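PDB 3CZP: Polyphosphate:AMP phosphotransferase, which transfers phosphate from inorganic polyphosphate to AMP to make ADP, using magnesium, and also acts less efficiently on GMP. Local coordinates for residues A[58-63]-A[72-77]; A[95-100]-A[104-109]. One frame throughout, in Å; residues are numbered along the deposited sequence. Where two conformers were deposited one is given.

Contact 1. Residues A[58-63]-A[72-77]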
# COMPACT_ATOMS: atom_id res chain seq x y z
N GLU A 58 26.24 -5.66 11.52
CA GLU A 58 27.50 -5.30 10.84
C GLU A 58 27.58 -5.84 9.40
O GLU A 58 28.00 -5.14 8.46
CB GLU A 58 28.67 -5.86 11.63
CG GLU A 58 28.87 -5.15 12.97
CD GLU A 58 28.16 -5.86 14.17
OE1 GLU A 58 27.15 -6.64 14.00
OE2 GLU A 58 28.63 -5.60 15.31
N THR A 59 27.21 -7.09 9.25
CA THR A 59 27.30 -7.71 7.91
C THR A 59 26.31 -7.11 6.93
O THR A 59 26.68 -6.83 5.75
CB THR A 59 27.15 -9.26 7.97
OG1 THR A 59 28.23 -9.79 8.76
CG2 THR A 59 27.27 -9.83 6.53
N VAL A 60 25.06 -6.93 7.35
CA VAL A 60 24.08 -6.32 6.46
C VAL A 60 24.46 -4.89 6.10
O VAL A 60 24.21 -4.42 4.99
CB VAL A 60 22.69 -6.39 7.03
CG1 VAL A 60 21.69 -5.58 6.10
CG2 VAL A 60 22.26 -7.81 7.21
N LYS A 61 25.09 -4.19 7.00
CA LYS A 61 25.56 -2.86 6.68
C LYS A 61 26.62 -2.88 5.56
O LYS A 61 26.62 -2.01 4.63
CB LYS A 61 26.15 -2.15 7.91
CG LYS A 61 26.74 -0.82 7.49
CD LYS A 61 27.12 0.06 8.61
CE LYS A 61 27.69 1.43 7.96
NZ LYS A 61 27.98 2.25 9.13
N LEU A 62 27.53 -3.85 5.68
CA LEU A 62 28.63 -3.98 4.75
C LEU A 62 28.08 -4.35 3.39
O LEU A 62 28.51 -3.77 2.43
CB LEU A 62 29.66 -4.99 5.25
CG LEU A 62 31.08 -4.94 4.68
CD1 LEU A 62 31.68 -3.57 4.61
CD2 LEU A 62 31.88 -5.85 5.50
N LEU A 63 27.09 -5.23 3.31
CA LEU A 63 26.41 -5.56 2.04
C LEU A 63 25.83 -4.34 1.32
O LEU A 63 25.79 -4.32 0.11
CB LEU A 63 25.26 -6.57 2.26
CG LEU A 63 25.66 -8.00 2.68
CD1 LEU A 63 24.38 -8.79 2.90
CD2 LEU A 63 26.70 -8.71 1.77
N ILE A 72 17.76 -2.20 -2.43
CA ILE A 72 17.70 -3.10 -1.27
C ILE A 72 16.82 -2.39 -0.20
O ILE A 72 17.01 -1.23 0.06
CB ILE A 72 19.10 -3.41 -0.63
CG1 ILE A 72 20.12 -3.86 -1.66
CG2 ILE A 72 18.97 -4.46 0.43
CD1 ILE A 72 21.58 -4.16 -1.18
N GLU A 73 15.80 -3.08 0.33
CA GLU A 73 15.04 -2.61 1.49
C GLU A 73 15.45 -3.50 2.63
O GLU A 73 15.54 -4.70 2.46
CB GLU A 73 13.54 -2.75 1.28
CG GLU A 73 12.98 -2.17 -0.03
CD GLU A 73 12.60 -3.27 -1.03
OE1 GLU A 73 11.40 -3.69 -0.99
OE2 GLU A 73 13.52 -3.71 -1.82
N VAL A 74 15.73 -2.89 3.78
CA VAL A 74 16.10 -3.59 5.02
C VAL A 74 15.01 -3.33 6.05
O VAL A 74 14.72 -2.16 6.42
CB VAL A 74 17.47 -3.17 5.54
CG1 VAL A 74 17.86 -3.99 6.70
CG2 VAL A 74 18.48 -3.37 4.44
N GLN A 75 14.34 -4.40 6.46
CA GLN A 75 13.22 -4.33 7.41
C GLN A 75 13.55 -5.01 8.73
O GLN A 75 14.35 -5.93 8.76
CB GLN A 75 12.02 -5.11 6.87
CG GLN A 75 11.62 -4.87 5.43
CD GLN A 75 10.88 -3.61 5.23
OE1 GLN A 75 10.47 -2.96 6.19
NE2 GLN A 75 10.68 -3.25 3.97
N SER A 76 12.94 -4.52 9.81
CA SER A 76 12.74 -5.35 10.99
C SER A 76 11.27 -5.33 11.43
O SER A 76 10.54 -4.38 11.13
CB SER A 76 13.66 -4.94 12.12
OG SER A 76 13.39 -5.79 13.24
N PHE A 77 10.84 -6.42 12.08
CA PHE A 77 9.41 -6.68 12.31
C PHE A 77 8.99 -6.87 13.77
O PHE A 77 7.83 -7.33 14.05
CB PHE A 77 8.96 -7.92 11.53
CG PHE A 77 9.03 -7.78 10.03
CD1 PHE A 77 10.14 -8.23 9.34
CD2 PHE A 77 7.95 -7.30 9.32
CE1 PHE A 77 10.21 -8.17 8.00
CE2 PHE A 77 8.01 -7.21 7.91
CZ PHE A 77 9.14 -7.65 7.25
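Val60 and Val74 reach toward each other tip to tip, helix against strand, with Val60 CG1 lying 4.2 Å from Val74 CG1. The same branch does the touching on both sides: in each valine CG1 is anti to the backbone N (chi1 174° in Val60 and -174° in Val74), and the CA-CB bonds of both residues point at the opposing segment. One turn on, the pairing is looser and uses the backbone. The extended end of Ile72 puts CD1 4.4 Å from the carbonyl oxygen of Leu63, while the Leu63 side chain itself comes no closer than 5.6 Å to 72-77. Helix 56-66 follows the turn after strand 44-50 that, by sequence, resembles a P-loop, and leads into strand 72-76, the helix-to-second-strand half of a beta-alpha-beta crossover. Strand 103-107 lies between the two strands, and 72-76 is outermost in the sheet within this chain. Pro326 of the second subunit packs on both valines, consistent with the proposal that the N-terminal PPK2 domain, apparently inactive, mediates dimerization. The segments bury only 97 Å² between them, a light van der Waals contact without hydrogen bonds, apolar at the valine pair; Ile105 and Phe107 also touch Val60, and Phe107 touches Val74, so the packing is shared among several apolar groups.

Contact 2. Residues A[95-100]-A[104-109]. With ACT (acetate ion), chain F.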
# COMPACT_ATOMS: atom_id res chain seq x y z
N ARG A 95 3.12 -7.65 3.51
CA ARG A 95 3.11 -6.24 3.24
C ARG A 95 4.49 -5.73 2.79
O ARG A 95 4.58 -4.78 1.97
CB ARG A 95 2.57 -5.44 4.45
CG ARG A 95 2.77 -3.98 4.30
CD ARG A 95 1.79 -3.08 4.91
NE ARG A 95 2.10 -2.79 6.28
CZ ARG A 95 1.56 -1.80 6.96
NH1 ARG A 95 0.73 -0.93 6.41
NH2 ARG A 95 1.90 -1.64 8.21
N ARG A 96 5.57 -6.34 3.31
CA ARG A 96 6.94 -5.88 3.00
C ARG A 96 7.72 -6.74 2.04
O ARG A 96 8.92 -6.50 1.83
CB ARG A 96 7.80 -5.75 4.27
CG ARG A 96 7.25 -4.89 5.39
CD ARG A 96 6.83 -3.56 4.90
NE ARG A 96 6.24 -2.80 6.02
CZ ARG A 96 5.59 -1.62 5.93
NH1 ARG A 96 5.40 -1.01 4.75
NH2 ARG A 96 5.15 -1.02 7.06
N LEU A 97 7.06 -7.66 1.36
CA LEU A 97 7.79 -8.45 0.39
C LEU A 97 8.35 -7.53 -0.70
O LEU A 97 7.65 -6.60 -1.12
CB LEU A 97 6.96 -9.60 -0.14
CG LEU A 97 6.51 -10.65 0.87
CD1 LEU A 97 5.64 -11.65 0.14
CD2 LEU A 97 7.65 -11.43 1.61
N PRO A 98 9.62 -7.76 -1.17
CA PRO A 98 10.15 -6.90 -2.23
C PRO A 98 9.64 -7.38 -3.56
O PRO A 98 9.48 -8.56 -3.74
CB PRO A 98 11.65 -7.14 -2.16
CG PRO A 98 11.76 -8.51 -1.54
CD PRO A 98 10.56 -8.83 -0.81
N PRO A 99 9.35 -6.47 -4.48
CA PRO A 99 8.89 -6.82 -5.81
C PRO A 99 9.97 -7.50 -6.66
O PRO A 99 11.19 -7.40 -6.40
CB PRO A 99 8.49 -5.46 -6.40
CG PRO A 99 9.14 -4.41 -5.51
CD PRO A 99 9.48 -5.03 -4.23
N LYS A 100 9.56 -8.13 -7.72
CA LYS A 100 10.50 -8.65 -8.68
C LYS A 100 11.53 -7.64 -9.07
O LYS A 100 11.20 -6.44 -9.28
CB LYS A 100 9.73 -9.11 -9.93
CG LYS A 100 8.83 -10.27 -9.65
CD LYS A 100 7.99 -10.61 -10.89
CE LYS A 100 6.96 -11.68 -10.60
NZ LYS A 100 6.18 -11.95 -11.83
N GLY A 104 15.03 -7.58 -0.55
CA GLY A 104 14.55 -7.24 0.78
C GLY A 104 15.35 -8.04 1.78
O GLY A 104 15.55 -9.24 1.60
N ILE A 105 15.81 -7.38 2.84
CA ILE A 105 16.58 -8.06 3.89
C ILE A 105 15.81 -7.91 5.23
O ILE A 105 15.50 -6.79 5.65
CB ILE A 105 18.00 -7.46 4.08
CG1 ILE A 105 18.79 -7.47 2.75
CG2 ILE A 105 18.73 -8.20 5.30
CD1 ILE A 105 20.22 -6.94 2.85
N PHE A 106 15.45 -9.04 5.82
CA PHE A 106 14.56 -9.11 6.97
C PHE A 106 15.30 -9.53 8.23
O PHE A 106 15.67 -10.69 8.41
CB PHE A 106 13.46 -10.15 6.72
CG PHE A 106 12.49 -9.79 5.60
CD1 PHE A 106 12.57 -8.59 4.92
CD2 PHE A 106 11.46 -10.65 5.26
CE1 PHE A 106 11.62 -8.28 3.88
CE2 PHE A 106 10.53 -10.32 4.26
CZ PHE A 106 10.61 -9.15 3.60
N PHE A 107 15.39 -8.58 9.15
CA PHE A 107 15.71 -8.86 10.51
C PHE A 107 14.37 -9.13 11.24
O PHE A 107 13.25 -8.84 10.72
CB PHE A 107 16.35 -7.65 11.21
CG PHE A 107 17.77 -7.28 10.75
CD1 PHE A 107 18.88 -7.71 11.46
CD2 PHE A 107 17.95 -6.38 9.73
CE1 PHE A 107 20.17 -7.32 11.06
CE2 PHE A 107 19.21 -5.98 9.35
CZ PHE A 107 20.34 -6.46 10.03
N GLY A 108 14.46 -9.62 12.46
CA GLY A 108 13.24 -9.82 13.30
C GLY A 108 12.12 -10.51 12.53
O GLY A 108 10.95 -10.10 12.64
N ASN A 109 12.47 -11.55 11.76
CA ASN A 109 11.54 -12.12 10.82
C ASN A 109 10.71 -13.20 11.59
O ASN A 109 10.68 -13.22 12.82
CB ASN A 109 12.32 -12.66 9.62
CG ASN A 109 13.47 -13.56 10.06
OD1 ASN A 109 13.28 -14.52 10.82
ND2 ASN A 109 14.65 -13.24 9.63
C ACT F . 3.11 2.29 5.77
O ACT F . 4.19 1.69 5.79
OXT ACT F . 2.80 2.81 6.85
CH3 ACT F . 2.25 2.37 4.55
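Arg96, at the end of helix 91-96, meets Phe106 of strand 103-107, a strand of the parallel sheet in the N-terminal PPK2 domain, which belongs to the P-loop NTPase class. Arg96 touches through its backbone: its carbonyl O lies 3.6 Å from Phe106 CZ, at the ring edge and near the ring plane, where the oxygen faces the weakly positive C-H rim. The Arg96 side chain starts toward the strand but then turns off, bent at chi2 (-51°). Its NH1 and NH2 both give hydrogen bonds to one oxygen of an acetate ion, probably from the crystallisation liquor, held at the guanidinium edge and in its plane. Arg95 NE, just before it in the chain, sits 3.6 Å above the plane of that guanidinium, displaced toward its rim, and Arg95 is itself paired with Glu84 and with Glu83 of the second subunit. Leu97 crosses Phe106 at about a right angle, its CD2 coming within 4.1 Å of Phe106 CE2 at the ring edge. Its carbonyl O is taken by Gln344 of the second PPK2 domain. Pro98 then turns its ring to the start of the strand, where CG sits 3.5 Å from Gly104 N, an approach made possible by the bare glycine backbone. Further along, Lys100 NZ donates a hydrogen bond to the backbone O of Arg342, a second tie to that domain. Beyond Phe107, Asn109, the N-cap of helix 110-119, reaches back to the strand: its ND2 donates to Phe106 O at 3.0 Å, with an N-H...O angle of 153°, from above the carbonyl plane.

In the fold
From the N terminus, strand 44-50 leads into helix 56-66, and contact 1 closes the short loop that brings the chain from this helix to strand 72-76. The chain then leaves the sheet through helices 82-85 and 91-96, and contact 2 closes a tighter turn as it re-enters with strand 103-107. The two contacts follow in series, neither enclosing nor crossing the other. They are joined in the sheet, where Glu73 O and Ile105 N lie 2.7 Å apart, a probable hydrogen bond between the neighbouring parallel strands. Contact 1 thus ties a helix to the outermost strand, and contact 2 ties the loop from helix 91-96 to strand 103-107, the neighbour of 72-76 in the sheet; both also touch the second subunit.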